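PDB 4RL3: chitinase A from Pteris ryukyuensis, which probably hydrolyses the glycosidic bonds of chitin, the present chain being the family GH18 catalytic domain of a longer protein that also has a LysM region. Local coordinates for residues A[18-23]-A[261-266]. Numbering follows the deposited sequence.
Sequences TDVPIN and QYEQQA
Glu263 and Gln264, in the first turn of the C-terminal helix 261-271, receive the ring of Pro21 from the loop that joins strands 3-8 and 27-36 of the TIM barrel typical of GH18 enzymes. The contact thus brings the loop between the first two barrel strands against the last helix of the chain, on the outer side of the barrel, and no direct hydrogen bond crosses between the two segments. Glu263 meets the loop with its aliphatic part: CB lies 4.0 Å from CD of Pro21 and also faces CG of that ring, while its CG approaches CG1 of Val20 at 4.2 Å. CG of Glu263 stands anti to the carbonyl carbon (chi1 -83°), and a bend at chi2 (78°) swings the carboxylate away from the loop, where OE1 is hydrogen-bonded to Ser253 OG and also lies close to OE2 of Glu6 on strand 3-8, a proximity that may favour protonation of one of the two acids. Gln264 adds a looser contact, CB to CB of Pro21 at 4.4 Å; its amide leads off along the helix to Thr268. One turn beyond Glu263, Gln267 binds the loop backbone with both ends of its amide, NE2 to Pro21 O and OE1 to Asn23 N. A water completes the junction, accepting from Asn23 ND2 at 2.8 Å and donating to Gln264 O at 3.2 Å.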
# COMPACT_ATOMS: atom_id res chain seq x y z
N THR A 18 -17.36 4.30 -0.54
CA THR A 18 -18.41 4.86 0.30
C THR A 18 -18.79 4.01 1.54
O THR A 18 -19.45 4.52 2.46
CB THR A 18 -19.70 5.12 -0.53
OG1 THR A 18 -20.11 3.90 -1.16
CG2 THR A 18 -19.46 6.19 -1.59
N ASP A 19 -18.36 2.75 1.57
CA ASP A 19 -18.53 1.89 2.74
C ASP A 19 -17.53 2.20 3.86
O ASP A 19 -17.73 1.78 5.00
CB ASP A 19 -18.37 0.42 2.36
CG ASP A 19 -19.45 -0.07 1.42
OD1 ASP A 19 -20.63 0.28 1.62
OD2 ASP A 19 -19.14 -0.81 0.50
N VAL A 20 -16.43 2.86 3.52
CA VAL A 20 -15.33 3.06 4.46
C VAL A 20 -15.48 4.36 5.24
O VAL A 20 -15.61 5.43 4.64
CB VAL A 20 -13.97 3.07 3.73
CG1 VAL A 20 -12.83 3.15 4.74
CG2 VAL A 20 -13.83 1.82 2.88
N PRO A 21 -15.41 4.28 6.58
CA PRO A 21 -15.51 5.50 7.40
C PRO A 21 -14.37 6.46 7.05
O PRO A 21 -13.21 6.03 6.98
CB PRO A 21 -15.38 4.97 8.84
CG PRO A 21 -15.67 3.52 8.76
CD PRO A 21 -15.24 3.07 7.40
N ILE A 22 -14.71 7.72 6.81
CA ILE A 22 -13.73 8.77 6.48
C ILE A 22 -13.83 9.89 7.52
O ILE A 22 -14.85 10.59 7.61
CB ILE A 22 -13.98 9.35 5.07
CG1 ILE A 22 -13.81 8.26 3.99
CG2 ILE A 22 -13.05 10.53 4.80
CD1 ILE A 22 -14.47 8.59 2.67
N ASN A 23 -12.78 10.06 8.31
CA ASN A 23 -12.68 11.14 9.29
C ASN A 23 -12.07 12.35 8.59
O ASN A 23 -11.04 12.23 7.96
CB ASN A 23 -11.80 10.68 10.45
CG ASN A 23 -11.77 11.67 11.60
OD1 ASN A 23 -11.44 12.84 11.41
ND2 ASN A 23 -12.09 11.20 12.79
N GLN A 261 -15.40 -0.93 12.20
CA GLN A 261 -15.18 -0.24 13.46
C GLN A 261 -13.72 0.10 13.72
O GLN A 261 -13.42 1.12 14.33
CB GLN A 261 -15.77 -1.01 14.65
CG GLN A 261 -15.09 -2.32 15.00
CD GLN A 261 -15.94 -3.15 15.95
OE1 GLN A 261 -15.92 -2.94 17.17
NE2 GLN A 261 -16.71 -4.06 15.39
N TYR A 262 -12.80 -0.73 13.24
CA TYR A 262 -11.38 -0.46 13.49
C TYR A 262 -10.80 0.64 12.58
O TYR A 262 -9.91 1.37 12.99
CB TYR A 262 -10.56 -1.75 13.40
CG TYR A 262 -10.97 -2.74 14.45
CD1 TYR A 262 -10.87 -2.42 15.81
CD2 TYR A 262 -11.47 -3.99 14.11
CE1 TYR A 262 -11.24 -3.33 16.78
CE2 TYR A 262 -11.84 -4.90 15.09
CZ TYR A 262 -11.72 -4.56 16.41
OH TYR A 262 -12.09 -5.47 17.38
N GLU A 263 -11.35 0.78 11.37
CA GLU A 263 -11.02 1.93 10.51
C GLU A 263 -11.34 3.22 11.26
O GLU A 263 -10.55 4.17 11.25
CB GLU A 263 -11.85 1.90 9.22
CG GLU A 263 -11.32 1.03 8.09
CD GLU A 263 -11.58 -0.46 8.26
OE1 GLU A 263 -11.21 -1.22 7.34
OE2 GLU A 263 -12.16 -0.90 9.28
N GLN A 264 -12.51 3.26 11.87
CA GLN A 264 -12.94 4.44 12.61
C GLN A 264 -12.04 4.69 13.81
O GLN A 264 -11.59 5.82 14.04
CB GLN A 264 -14.39 4.27 13.04
CG GLN A 264 -14.92 5.38 13.94
CD GLN A 264 -14.68 5.11 15.41
OE1 GLN A 264 -14.10 5.93 16.14
NE2 GLN A 264 -15.10 3.96 15.86
N GLN A 265 -11.82 3.65 14.59
CA GLN A 265 -10.96 3.76 15.76
C GLN A 265 -9.56 4.24 15.41
O GLN A 265 -9.02 5.08 16.12
CB GLN A 265 -10.89 2.44 16.50
CG GLN A 265 -12.18 2.13 17.23
CD GLN A 265 -12.10 0.81 17.93
OE1 GLN A 265 -11.09 0.53 18.58
NE2 GLN A 265 -13.13 -0.02 17.80
N ALA A 266 -8.99 3.73 14.32
CA ALA A 266 -7.67 4.15 13.91
C ALA A 266 -7.60 5.64 13.60
O ALA A 266 -6.65 6.33 13.99
CB ALA A 266 -7.21 3.35 12.71
O HOH W 1 -12.94 8.54 13.02